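Long-range contacts in laccase (Uncultured bacterium, PDB 4F7K), which probably couples the oxidation of phenol-like substrates to the reduction of dioxygen to water, as in other laccases of the multicopper oxidase family: residues Pro3-Ala8 with Asp46-Asn51; Pro21-Leu26 with Trp140-Asn145; Leu64-Ala69 with Tyr89-Pro94; Pro94-Phe99 with Val121-Pro126; Tyr116-Val121 with Ile134-Asp139. One frame throughout, in Å; residues are numbered along the deposited sequence.

How the interactions relate
Interactions 1, 3 and 4 belong to the first beta sandwich, while interactions 2 and 5 join it to the second. Interaction 1 pairs two parallel strands within one sheet of that sandwich and carries charged groups on its outer side. Interaction 3 bridges from the same sheet to a loop of the other by apolar packing and water, and shares P94 with the buried interaction 4, an antiparallel pairing. Strand 116-122 serves both interaction 4, through its backbone and V121, and interaction 5, through side chains alone, near the centre of the molecule. Interaction 2, nearer the surface, is sparse van der Waals contact just past the end of interaction 5's second segment.

Interaction 1: residues Pro3-Ala8 with Asp46-Asn51; sequences PVELVA and DIRFQN
R48 meets E5 because its CG lies anti to the backbone N (chi1 -173°) and its chain runs on extended to NE, alongside an E5 that is extended beyond CG. The two side chains point the same way from adjacent strands, and OE2 of E5 settles over one face of the R48 guanidinium, 3.5 Å from NE. That oxygen stands well out of the guanidinium plane, so the salt bridge works through charge, with no N-H aimed at it. R48 has its stronger salt-bridge partner in E86 of the next strand, through NH2. With an alanine in place of E5, the charge over the guanidinium face would be lost, and R48, though still held by E86, would probably turn more freely. Beneath the pair, strands 4-8 and 46-51 run parallel and are laced by five backbone hydrogen bonds, of which L6 N to R48 O, at 2.8 Å, is nearly straight. On the opposite face V4 CG1 touches I47 CG1 at 3.7 Å, and L6 CB rests on I47 CG2. A8 CB sits at the edge of the F49 ring, 3.6 Å from CE1. W61 of the facing sheet covers L6 and I47, as expected of a cupredoxin-like beta sandwich. The chemistry thus divides by face: charges on the partly exposed side, apolar packing on the side turned to the other sheet.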
# COMPACT_ATOMS: atom_id res chain seq x y z
N PRO A 3 12.16 -18.59 10.93
CA PRO A 3 11.23 -17.47 10.74
C PRO A 3 11.74 -16.16 11.33
O PRO A 3 12.28 -16.15 12.45
CB PRO A 3 9.96 -17.92 11.48
CG PRO A 3 10.36 -19.13 12.31
CD PRO A 3 11.82 -19.39 12.12
N VAL A 4 11.58 -15.07 10.59
CA VAL A 4 11.85 -13.74 11.14
C VAL A 4 10.78 -13.42 12.18
O VAL A 4 9.57 -13.57 11.90
CB VAL A 4 11.86 -12.65 10.05
CG1 VAL A 4 10.55 -12.63 9.29
CG2 VAL A 4 12.13 -11.26 10.66
N GLU A 5 11.20 -12.99 13.38
CA GLU A 5 10.24 -12.49 14.36
C GLU A 5 9.76 -11.09 14.01
O GLU A 5 10.56 -10.22 13.67
CB GLU A 5 10.76 -12.58 15.79
CG GLU A 5 10.40 -13.90 16.48
CD GLU A 5 10.51 -13.83 18.01
OE1 GLU A 5 10.67 -12.72 18.59
OE2 GLU A 5 10.44 -14.91 18.65
N LEU A 6 8.44 -10.91 14.05
CA LEU A 6 7.82 -9.63 13.78
C LEU A 6 7.02 -9.24 15.02
O LEU A 6 5.92 -9.77 15.26
CB LEU A 6 6.91 -9.73 12.56
CG LEU A 6 6.23 -8.45 12.08
CD1 LEU A 6 7.25 -7.37 11.61
CD2 LEU A 6 5.26 -8.80 10.98
N VAL A 7 7.60 -8.36 15.84
CA VAL A 7 7.02 -8.08 17.14
C VAL A 7 6.29 -6.77 17.11
O VAL A 7 6.92 -5.73 16.94
CB VAL A 7 8.08 -8.06 18.28
CG1 VAL A 7 7.37 -8.09 19.63
CG2 VAL A 7 9.07 -9.28 18.16
N ALA A 8 4.96 -6.82 17.23
CA ALA A 8 4.16 -5.60 17.39
C ALA A 8 4.37 -5.10 18.84
O ALA A 8 4.13 -5.85 19.80
CB ALA A 8 2.67 -5.89 17.07
N ASP A 46 8.46 -16.82 5.88
CA ASP A 46 8.14 -17.48 7.13
C ASP A 46 8.28 -16.43 8.25
O ASP A 46 9.39 -16.02 8.57
CB ASP A 46 9.07 -18.68 7.33
CG ASP A 46 8.82 -19.81 6.31
OD1 ASP A 46 7.67 -20.28 6.22
OD2 ASP A 46 9.77 -20.25 5.63
N ILE A 47 7.15 -16.01 8.83
CA ILE A 47 7.10 -14.87 9.76
C ILE A 47 6.48 -15.29 11.10
O ILE A 47 5.35 -15.79 11.13
CB ILE A 47 6.32 -13.71 9.10
CG1 ILE A 47 7.13 -13.19 7.91
CG2 ILE A 47 6.02 -12.56 10.10
CD1 ILE A 47 6.29 -12.60 6.72
N ARG A 48 7.22 -15.13 12.20
CA ARG A 48 6.65 -15.37 13.52
C ARG A 48 6.17 -14.03 14.13
O ARG A 48 6.97 -13.25 14.64
CB ARG A 48 7.63 -16.14 14.43
CG ARG A 48 7.04 -16.58 15.80
CD ARG A 48 8.08 -17.30 16.69
NE ARG A 48 7.82 -17.10 18.13
CZ ARG A 48 8.35 -17.83 19.14
NH1 ARG A 48 9.15 -18.87 18.90
NH2 ARG A 48 8.04 -17.52 20.40
N PHE A 49 4.86 -13.78 14.02
CA PHE A 49 4.21 -12.63 14.63
C PHE A 49 4.06 -12.78 16.14
O PHE A 49 3.54 -13.79 16.62
CB PHE A 49 2.83 -12.39 14.01
CG PHE A 49 2.07 -11.24 14.64
CD1 PHE A 49 2.60 -9.94 14.68
CD2 PHE A 49 0.81 -11.45 15.16
CE1 PHE A 49 1.87 -8.86 15.24
CE2 PHE A 49 0.06 -10.38 15.72
CZ PHE A 49 0.61 -9.09 15.79
N GLN A 50 4.51 -11.76 16.87
CA GLN A 50 4.44 -11.73 18.33
C GLN A 50 3.69 -10.47 18.80
O GLN A 50 4.10 -9.36 18.50
CB GLN A 50 5.84 -11.69 18.93
CG GLN A 50 6.70 -12.87 18.59
CD GLN A 50 6.77 -13.83 19.74
OE1 GLN A 50 5.88 -13.84 20.62
NE2 GLN A 50 7.83 -14.62 19.76
N ASN A 51 2.62 -10.66 19.56
CA ASN A 51 1.77 -9.56 20.02
C ASN A 51 2.21 -8.98 21.38
O ASN A 51 1.92 -9.56 22.43
CB ASN A 51 0.32 -10.05 20.07
CG ASN A 51 -0.68 -8.97 20.44
OD1 ASN A 51 -0.32 -7.91 20.97
ND2 ASN A 51 -1.96 -9.24 20.20

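Interaction 2: residues Pro21-Leu26 with Trp140-Asn145; sequences PATPML and WRITEN
P21 and T23 face N145 and I142 where two cupredoxin-like beta sandwiches of the multicopper oxidase meet: strand 23-28 forms an edge of a sheet in the first, and residues 141-145 lie in the loop that follows strand 131-140 of the second. No hydrogen bond spans the two segments. P21 has the most surface buried by the contact; its ring lies against the backbone of the loop, with CB 3.8 Å from the carbonyl O of N145. T23 and I142 cross obliquely. The threonine has OG1 beside its own backbone N (chi1 -61°), and from there the hydroxyl borders the methyl CG2 of I142 at 4.0 Å. This hydroxyl is not left to apolar company, since it is hydrogen-bonded to the carbonyl O of G146, one residue beyond the loop segment. That bond adds a polar link between strand and loop. I15 packs on both I142 and W140, and K113 makes a cation-pi contact with the W140 indole. At the other end of the contact, the methyl CE of M25 approaches that indole at its edge, near the ring plane, and comes within 4.4 Å of NE1.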
# COMPACT_ATOMS: atom_id res chain seq x y z
N PRO A 21 10.48 16.83 19.20
CA PRO A 21 10.24 15.62 20.00
C PRO A 21 9.84 14.40 19.19
O PRO A 21 9.08 14.49 18.24
CB PRO A 21 9.10 16.05 20.93
CG PRO A 21 9.19 17.55 20.97
CD PRO A 21 9.59 17.94 19.60
N ALA A 22 10.35 13.25 19.59
CA ALA A 22 9.98 11.98 19.02
C ALA A 22 8.55 11.67 19.42
O ALA A 22 8.00 12.32 20.29
CB ALA A 22 10.94 10.88 19.51
N THR A 23 7.94 10.68 18.79
CA THR A 23 6.53 10.38 18.99
C THR A 23 6.37 8.92 19.44
O THR A 23 6.81 8.02 18.74
CB THR A 23 5.73 10.59 17.66
OG1 THR A 23 5.85 11.96 17.22
CG2 THR A 23 4.24 10.24 17.83
N PRO A 24 5.71 8.70 20.58
CA PRO A 24 5.43 7.35 21.07
C PRO A 24 4.30 6.73 20.31
O PRO A 24 3.33 7.42 20.00
CB PRO A 24 5.06 7.56 22.56
CG PRO A 24 4.71 9.05 22.67
CD PRO A 24 5.49 9.74 21.61
N MET A 25 4.47 5.47 19.88
CA MET A 25 3.38 4.78 19.21
C MET A 25 3.57 3.27 19.22
O MET A 25 4.46 2.77 19.91
CB MET A 25 3.20 5.30 17.78
CG MET A 25 4.43 5.37 16.92
SD MET A 25 4.09 6.74 15.74
CE MET A 25 2.67 6.15 14.84
N LEU A 26 2.75 2.55 18.44
CA LEU A 26 2.97 1.10 18.24
C LEU A 26 3.71 0.88 16.96
O LEU A 26 3.45 1.56 15.99
CB LEU A 26 1.65 0.28 18.30
CG LEU A 26 0.75 0.50 19.54
CD1 LEU A 26 -0.55 -0.29 19.39
CD2 LEU A 26 1.44 0.16 20.90
N TRP A 140 -0.15 13.07 9.72
CA TRP A 140 -0.22 12.89 11.16
C TRP A 140 -0.78 14.15 11.82
O TRP A 140 -0.54 15.26 11.36
CB TRP A 140 1.15 12.64 11.82
CG TRP A 140 1.87 11.36 11.54
CD1 TRP A 140 1.88 10.21 12.29
CD2 TRP A 140 2.79 11.15 10.47
NE1 TRP A 140 2.72 9.27 11.70
CE2 TRP A 140 3.28 9.84 10.58
CE3 TRP A 140 3.23 11.96 9.42
CZ2 TRP A 140 4.19 9.32 9.70
CZ3 TRP A 140 4.13 11.46 8.55
CH2 TRP A 140 4.60 10.14 8.67
N ARG A 141 -1.50 13.96 12.90
CA ARG A 141 -1.92 15.07 13.74
C ARG A 141 -1.13 14.86 15.01
O ARG A 141 -1.38 13.91 15.76
CB ARG A 141 -3.42 15.04 13.96
N ILE A 142 -0.12 15.69 15.20
CA ILE A 142 0.83 15.55 16.33
C ILE A 142 0.77 16.79 17.22
O ILE A 142 0.84 17.90 16.71
CB ILE A 142 2.30 15.39 15.85
CG1 ILE A 142 2.41 14.41 14.71
CG2 ILE A 142 3.20 14.89 16.96
CD1 ILE A 142 3.88 14.15 14.24
N THR A 143 0.66 16.61 18.54
CA THR A 143 0.61 17.75 19.47
C THR A 143 1.99 18.41 19.58
O THR A 143 2.98 17.93 18.99
CB THR A 143 0.18 17.36 20.90
OG1 THR A 143 1.17 16.49 21.48
CG2 THR A 143 -1.19 16.67 20.90
N GLU A 144 2.02 19.49 20.35
CA GLU A 144 3.23 20.26 20.63
C GLU A 144 4.36 19.43 21.24
O GLU A 144 5.53 19.65 20.91
CB GLU A 144 2.94 21.54 21.45
CG GLU A 144 1.71 21.52 22.39
CD GLU A 144 0.40 21.11 21.68
OE1 GLU A 144 0.29 21.34 20.45
OE2 GLU A 144 -0.52 20.54 22.33
N ASN A 145 4.04 18.48 22.11
CA ASN A 145 5.11 17.67 22.64
C ASN A 145 5.25 16.31 21.96
O ASN A 145 5.74 15.36 22.57
CB ASN A 145 5.01 17.58 24.16
CG ASN A 145 3.75 16.92 24.62
OD1 ASN A 145 2.88 16.62 23.79
ND2 ASN A 145 3.61 16.71 25.93

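Interaction 3: residues Leu64-Ala69 with Tyr89-Pro94; sequences LRIDNA and YSFRAP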
# COMPACT_ATOMS: atom_id res chain seq x y z
N LEU A 64 -1.19 -9.44 -1.31
CA LEU A 64 -0.62 -10.76 -1.51
C LEU A 64 -1.73 -11.70 -1.96
O LEU A 64 -2.72 -11.87 -1.26
CB LEU A 64 0.08 -11.26 -0.23
CG LEU A 64 1.55 -10.90 0.06
CD1 LEU A 64 2.49 -11.36 -1.06
CD2 LEU A 64 1.78 -9.42 0.33
N ARG A 65 -1.57 -12.28 -3.14
CA ARG A 65 -2.45 -13.30 -3.66
C ARG A 65 -1.97 -14.62 -3.10
O ARG A 65 -1.32 -15.41 -3.81
CB ARG A 65 -2.34 -13.36 -5.19
CG ARG A 65 -2.81 -12.12 -5.96
CD ARG A 65 -2.04 -12.05 -7.27
NE ARG A 65 -2.86 -12.44 -8.39
CZ ARG A 65 -2.41 -12.75 -9.60
NH1 ARG A 65 -1.11 -12.74 -9.91
NH2 ARG A 65 -3.29 -13.09 -10.51
N ILE A 66 -2.28 -14.87 -1.83
CA ILE A 66 -1.68 -15.99 -1.07
C ILE A 66 -2.69 -16.96 -0.48
O ILE A 66 -3.91 -16.77 -0.60
CB ILE A 66 -0.79 -15.45 0.08
CG1 ILE A 66 -1.63 -14.63 1.09
CG2 ILE A 66 0.38 -14.66 -0.48
CD1 ILE A 66 -0.88 -14.24 2.38
N ASP A 67 -2.17 -18.01 0.18
CA ASP A 67 -3.02 -18.93 0.93
C ASP A 67 -3.90 -18.17 1.93
O ASP A 67 -3.43 -17.34 2.73
CB ASP A 67 -2.15 -19.99 1.63
CG ASP A 67 -2.92 -20.85 2.65
OD1 ASP A 67 -4.17 -20.84 2.68
OD2 ASP A 67 -2.23 -21.56 3.44
N ASN A 68 -5.20 -18.46 1.85
CA ASN A 68 -6.24 -17.78 2.60
C ASN A 68 -6.04 -17.83 4.11
O ASN A 68 -6.38 -16.88 4.79
CB ASN A 68 -7.63 -18.35 2.25
CG ASN A 68 -8.79 -17.55 2.87
OD1 ASN A 68 -8.86 -16.31 2.76
ND2 ASN A 68 -9.71 -18.26 3.53
N ALA A 69 -5.48 -18.95 4.59
CA ALA A 69 -5.29 -19.18 6.02
C ALA A 69 -4.33 -18.16 6.61
O ALA A 69 -4.29 -17.97 7.83
CB ALA A 69 -4.79 -20.61 6.30
N TYR A 89 3.08 -16.90 10.36
CA TYR A 89 2.64 -16.63 8.98
C TYR A 89 3.61 -17.23 7.99
O TYR A 89 4.79 -16.88 7.96
CB TYR A 89 2.48 -15.14 8.69
CG TYR A 89 1.33 -14.50 9.43
CD1 TYR A 89 0.02 -14.60 8.93
CD2 TYR A 89 1.55 -13.80 10.64
CE1 TYR A 89 -1.07 -14.01 9.61
CE2 TYR A 89 0.46 -13.21 11.33
CZ TYR A 89 -0.83 -13.32 10.80
OH TYR A 89 -1.89 -12.75 11.45
N SER A 90 3.11 -18.11 7.15
CA SER A 90 3.97 -18.74 6.18
C SER A 90 3.29 -18.89 4.82
O SER A 90 2.33 -19.64 4.68
CB SER A 90 4.46 -20.08 6.72
OG SER A 90 4.93 -20.86 5.65
N PHE A 91 3.81 -18.18 3.82
CA PHE A 91 3.23 -18.21 2.48
C PHE A 91 4.29 -17.96 1.42
O PHE A 91 5.30 -17.28 1.66
CB PHE A 91 2.14 -17.13 2.37
CG PHE A 91 2.62 -15.77 2.79
CD1 PHE A 91 3.16 -14.90 1.86
CD2 PHE A 91 2.53 -15.37 4.12
CE1 PHE A 91 3.61 -13.66 2.25
CE2 PHE A 91 2.97 -14.13 4.52
CZ PHE A 91 3.51 -13.27 3.59
N ARG A 92 4.05 -18.54 0.24
CA ARG A 92 4.84 -18.27 -0.96
C ARG A 92 4.31 -16.99 -1.59
O ARG A 92 3.10 -16.80 -1.69
CB ARG A 92 4.77 -19.45 -1.94
CG ARG A 92 5.60 -20.67 -1.50
CD ARG A 92 5.82 -21.72 -2.63
NE ARG A 92 6.48 -22.95 -2.16
CZ ARG A 92 7.80 -23.10 -2.07
NH1 ARG A 92 8.62 -22.11 -2.42
NH2 ARG A 92 8.31 -24.26 -1.63
N ALA A 93 5.20 -16.08 -1.98
CA ALA A 93 4.77 -14.87 -2.68
C ALA A 93 4.91 -15.10 -4.18
O ALA A 93 6.01 -15.35 -4.67
CB ALA A 93 5.58 -13.65 -2.22
N PRO A 94 3.78 -15.08 -4.91
CA PRO A 94 3.84 -15.49 -6.31
C PRO A 94 4.06 -14.32 -7.28
O PRO A 94 4.35 -14.54 -8.46
CB PRO A 94 2.45 -16.11 -6.53
CG PRO A 94 1.56 -15.23 -5.64
CD PRO A 94 2.40 -14.82 -4.46
O HOH W 1 1.06 -21.10 2.81
O HOH W 2 0.80 -19.08 -0.34
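Apolar packing carries most of the contact between I66 and F91. The methyl CD1 of I66 lies over one face of the F91 ring, offset toward its rim, in a CH-pi contact 4.0 Å from the centroid and 18° off the normal. Its other branch, CG2, touches F91 CD1 at 3.6 Å. Both fit because I66 holds CG1 between the backbone N and the carbonyl carbon (chi1 61°), which places CD1 over the ring face and leaves CG2 beyond the rim, beside F91 CD1. L64 crosses F91 at about a right angle, with CG near CE1, while its CD1 meets A93 CB at 4.0 Å.

P94 makes a contact of another kind, its ring carbon CG lying 3.4 Å from the carbonyl O of R65. Polar links are indirect. One water donates to S90 O at 2.7 Å and, weakly, to D67 OD2. A second accepts from D67 N at 3.2 Å and, weakly, from R92 N, and this second water links the two backbones where no direct hydrogen bond does. The guanidinium of R65 reaches past the contact to a salt bridge with D95. Within its own segment D67 forms an Asx turn, OD1 taking the N-H of A69 at 3.0 Å, and R65 centres an inverse gamma turn.

The segment 64-69 leaves strand 59-62 of one sheet and lies against strand 86-92 of the other, so the contact spans the two sheets at an edge of the cupredoxin-like sandwich. It directly follows the His-Trp-His-Gly sequence typical of multicopper oxidases, whose histidines bind copper in relatives.

Interaction 4: residues Pro94-Phe99 with Val121-Pro126; sequences PDAGTF and VEEPTP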
# COMPACT_ATOMS: atom_id res chain seq x y z
N PRO A 94 3.78 -15.08 -4.91
CA PRO A 94 3.84 -15.49 -6.31
C PRO A 94 4.06 -14.32 -7.28
O PRO A 94 4.35 -14.54 -8.46
CB PRO A 94 2.45 -16.11 -6.53
CG PRO A 94 1.56 -15.23 -5.64
CD PRO A 94 2.40 -14.82 -4.46
N ASP A 95 3.89 -13.08 -6.81
CA ASP A 95 4.07 -11.91 -7.68
C ASP A 95 5.16 -11.00 -7.25
O ASP A 95 5.27 -10.66 -6.06
CB ASP A 95 2.79 -11.09 -7.81
CG ASP A 95 1.60 -11.93 -8.01
OD1 ASP A 95 1.54 -12.64 -9.03
OD2 ASP A 95 0.72 -11.91 -7.13
N ALA A 96 5.96 -10.57 -8.22
CA ALA A 96 7.03 -9.63 -7.95
C ALA A 96 6.43 -8.24 -7.77
O ALA A 96 5.63 -7.80 -8.59
CB ALA A 96 8.04 -9.64 -9.07
N GLY A 97 6.85 -7.55 -6.73
CA GLY A 97 6.49 -6.14 -6.64
C GLY A 97 6.53 -5.56 -5.23
O GLY A 97 7.02 -6.19 -4.31
N THR A 98 6.02 -4.32 -5.13
CA THR A 98 5.92 -3.56 -3.89
C THR A 98 4.56 -3.83 -3.24
O THR A 98 3.48 -3.50 -3.78
CB THR A 98 6.03 -2.07 -4.18
OG1 THR A 98 7.21 -1.83 -4.94
CG2 THR A 98 6.10 -1.27 -2.89
N PHE A 99 4.63 -4.47 -2.09
CA PHE A 99 3.43 -4.76 -1.32
C PHE A 99 3.63 -4.12 0.05
O PHE A 99 4.61 -3.38 0.23
CB PHE A 99 3.18 -6.28 -1.28
CG PHE A 99 2.90 -6.86 -2.66
CD1 PHE A 99 1.66 -6.69 -3.26
CD2 PHE A 99 3.90 -7.54 -3.35
CE1 PHE A 99 1.40 -7.18 -4.53
CE2 PHE A 99 3.65 -8.05 -4.62
CZ PHE A 99 2.39 -7.87 -5.23
N VAL A 121 8.66 -8.15 -2.84
CA VAL A 121 8.90 -9.41 -3.54
C VAL A 121 9.73 -9.12 -4.80
O VAL A 121 9.28 -8.43 -5.69
CB VAL A 121 7.61 -10.11 -3.94
CG1 VAL A 121 7.92 -11.51 -4.51
CG2 VAL A 121 6.64 -10.22 -2.77
N GLU A 122 10.96 -9.63 -4.84
CA GLU A 122 11.93 -9.28 -5.86
C GLU A 122 11.70 -10.04 -7.16
O GLU A 122 11.28 -11.20 -7.12
CB GLU A 122 13.33 -9.63 -5.38
CG GLU A 122 13.74 -8.97 -4.07
CD GLU A 122 15.11 -9.47 -3.66
OE1 GLU A 122 15.87 -9.87 -4.59
OE2 GLU A 122 15.42 -9.47 -2.46
N GLU A 123 11.97 -9.40 -8.30
CA GLU A 123 11.95 -10.07 -9.59
C GLU A 123 13.16 -11.00 -9.60
O GLU A 123 14.17 -10.67 -8.97
CB GLU A 123 12.07 -9.08 -10.76
CG GLU A 123 10.92 -8.11 -10.95
CD GLU A 123 11.01 -6.86 -10.04
OE1 GLU A 123 12.15 -6.36 -9.80
OE2 GLU A 123 9.94 -6.37 -9.60
N PRO A 124 13.08 -12.16 -10.29
CA PRO A 124 14.25 -13.03 -10.45
C PRO A 124 15.47 -12.30 -11.03
O PRO A 124 16.58 -12.55 -10.59
CB PRO A 124 13.76 -14.12 -11.41
CG PRO A 124 12.56 -13.56 -12.06
CD PRO A 124 11.91 -12.73 -10.97
N THR A 125 15.27 -11.42 -12.00
CA THR A 125 16.34 -10.53 -12.46
C THR A 125 15.80 -9.10 -12.44
O THR A 125 15.09 -8.68 -13.36
CB THR A 125 16.98 -10.93 -13.86
OG1 THR A 125 16.05 -10.74 -14.93
CG2 THR A 125 17.48 -12.41 -13.90
N PRO A 126 16.10 -8.34 -11.37
CA PRO A 126 15.51 -6.99 -11.25
C PRO A 126 16.03 -6.06 -12.35
O PRO A 126 17.03 -6.38 -12.98
CB PRO A 126 15.97 -6.51 -9.85
CG PRO A 126 16.37 -7.77 -9.11
CD PRO A 126 16.91 -8.70 -10.19
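The carbonyl O of V121 receives the N-H of G97 at 2.8 Å, in the carbonyl plane and on a lone pair, although the bond is bent (138° at the hydrogen). The same oxygen also takes a CA-H contact from A96, whose CA is 3.4 Å away. In return V121 N donates to G97 O at 2.9 Å, a straighter bond that arrives nearly along the C=O axis. Together the two bonds make G97 and V121 an antiparallel hydrogen-bonded pair. A glycine suits this place: with phi at 158°, a CB would be jammed against the carbonyl O of A96.

The pair stands where strands 97-103 and 116-122, the two central strands of one sheet of the cupredoxin-like sandwich, begin and end their pairing. V121 has the most buried surface in the contact. Its CG1 sits 3.2 Å from the carbonyl O of D95, and its CG2 meets the F99 ring 3.9 Å from CD2. A93, on the chain just before, packs on V121 as well. Trimming V121 to a glycine removes both branches and would probably open a gap between the D95 carbonyl and the F99 ring.

Beyond the strand end, E123 bends at its second torsion (chi2 84°), which folds the chain back over A96: its CG lies 3.8 Å from A96 CB, and its OE2 is equally near that methyl. The carboxylate has its charged partner in R185 of the neighbouring sandwich, a salt bridge made through OE1.

Interaction 5: residues Tyr116-Val121 with Ile134-Asp139; sequences YGPLIV and IIMIDD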
# COMPACT_ATOMS: atom_id res chain seq x y z
N TYR A 116 2.70 -0.89 10.61
CA TYR A 116 2.78 -1.24 9.23
C TYR A 116 4.25 -1.22 8.81
O TYR A 116 5.12 -0.72 9.57
CB TYR A 116 2.02 -0.22 8.37
CG TYR A 116 2.70 1.13 8.35
CD1 TYR A 116 3.58 1.49 7.33
CD2 TYR A 116 2.46 2.05 9.38
CE1 TYR A 116 4.16 2.75 7.32
CE2 TYR A 116 3.06 3.28 9.41
CZ TYR A 116 3.87 3.64 8.36
OH TYR A 116 4.42 4.89 8.39
N GLY A 117 4.48 -1.75 7.60
CA GLY A 117 5.74 -1.66 6.92
C GLY A 117 5.63 -2.24 5.50
O GLY A 117 4.55 -2.73 5.09
N PRO A 118 6.73 -2.18 4.76
CA PRO A 118 6.78 -2.60 3.39
C PRO A 118 7.19 -4.06 3.24
O PRO A 118 7.98 -4.61 4.03
CB PRO A 118 7.83 -1.68 2.79
CG PRO A 118 8.77 -1.44 3.93
CD PRO A 118 7.98 -1.50 5.17
N LEU A 119 6.62 -4.68 2.21
CA LEU A 119 6.94 -6.04 1.84
C LEU A 119 7.32 -6.04 0.36
O LEU A 119 6.49 -5.76 -0.50
CB LEU A 119 5.74 -6.97 2.10
CG LEU A 119 5.97 -8.49 1.91
CD1 LEU A 119 5.10 -9.30 2.83
CD2 LEU A 119 5.79 -8.95 0.47
N ILE A 120 8.59 -6.34 0.08
CA ILE A 120 9.12 -6.36 -1.25
C ILE A 120 9.34 -7.80 -1.75
O ILE A 120 10.07 -8.59 -1.14
CB ILE A 120 10.42 -5.52 -1.36
CG1 ILE A 120 10.22 -4.10 -0.78
CG2 ILE A 120 10.87 -5.43 -2.80
CD1 ILE A 120 9.11 -3.27 -1.47
N VAL A 121 8.66 -8.15 -2.84
CA VAL A 121 8.90 -9.41 -3.54
C VAL A 121 9.73 -9.12 -4.80
O VAL A 121 9.28 -8.43 -5.69
CB VAL A 121 7.61 -10.11 -3.94
CG1 VAL A 121 7.92 -11.51 -4.51
CG2 VAL A 121 6.64 -10.22 -2.77
N ILE A 134 12.20 2.95 -0.95
CA ILE A 134 10.79 2.80 -0.63
C ILE A 134 10.31 4.12 -0.04
O ILE A 134 10.95 4.64 0.86
CB ILE A 134 10.60 1.64 0.37
CG1 ILE A 134 10.87 0.29 -0.32
CG2 ILE A 134 9.22 1.68 1.04
CD1 ILE A 134 11.22 -0.85 0.65
N ILE A 135 9.18 4.63 -0.53
CA ILE A 135 8.68 5.93 -0.11
C ILE A 135 7.29 5.74 0.45
O ILE A 135 6.31 5.57 -0.31
CB ILE A 135 8.55 6.94 -1.31
CG1 ILE A 135 9.69 6.77 -2.33
CG2 ILE A 135 8.37 8.37 -0.78
CD1 ILE A 135 11.04 6.99 -1.79
N MET A 136 7.20 5.83 1.78
CA MET A 136 5.95 5.66 2.49
C MET A 136 5.42 7.04 2.87
O MET A 136 6.07 7.82 3.62
CB MET A 136 6.12 4.72 3.70
CG MET A 136 6.33 3.24 3.30
SD MET A 136 7.18 2.23 4.58
CE MET A 136 8.88 2.85 4.55
N ILE A 137 4.26 7.37 2.32
CA ILE A 137 3.69 8.67 2.58
C ILE A 137 2.54 8.52 3.57
O ILE A 137 1.68 7.66 3.40
CB ILE A 137 3.22 9.36 1.27
CG1 ILE A 137 4.39 9.42 0.28
CG2 ILE A 137 2.68 10.76 1.55
CD1 ILE A 137 4.04 9.98 -1.13
N ASP A 138 2.57 9.31 4.63
CA ASP A 138 1.55 9.21 5.68
C ASP A 138 1.28 10.65 6.15
O ASP A 138 2.07 11.56 5.91
CB ASP A 138 2.11 8.34 6.82
CG ASP A 138 1.03 7.67 7.69
OD1 ASP A 138 -0.19 7.94 7.48
OD2 ASP A 138 1.46 6.85 8.60
N ASP A 139 0.15 10.89 6.78
CA ASP A 139 0.04 12.17 7.48
C ASP A 139 -0.29 12.00 8.94
O ASP A 139 -0.60 10.90 9.39
CB ASP A 139 -0.89 13.11 6.75
CG ASP A 139 -2.28 12.85 7.06
OD1 ASP A 139 -2.62 11.64 7.09
OD2 ASP A 139 -3.01 13.85 7.30
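A methionine sulfur lies beside the Y116 ring: SD of M136 is 5.4 Å from the ring centroid and 78° off its normal, so this Met-aromatic contact is made at the edge, with CE1 the ring atom nearest the sulfur at 4.1 Å. The tyrosine takes the less usual rotamer with CG between the backbone N and the carbonyl carbon (chi1 68°), which sets its ring between the strands. At the phenol end D138 comes from the opposite direction, its carboxylate plane nearly perpendicular to the ring (84°), and OD2 stands 3.6 Å from OH. K113 and R106 form long, weak ion pairs with that carboxylate.

No backbone hydrogen bond joins strands 116-121 and 134-139. Their axes pass 8.9 Å apart, running roughly antiparallel, and they belong to sheets of two different cupredoxin-like sandwiches that face each other across the interface of the first and second domains. The two strands meet through side chains. P118 crosses both of its partners at about a right angle: its CD touches M136 SD at 3.9 Å, and its CB rests on I134 CG2 at 4.0 Å. Further along, I120 and I134 reach for each other tip to tip, CG1 of the former 3.7 Å from CD1 of the latter. The side chain of R187, on strand 183-190 next to 131-140, touches both isoleucines.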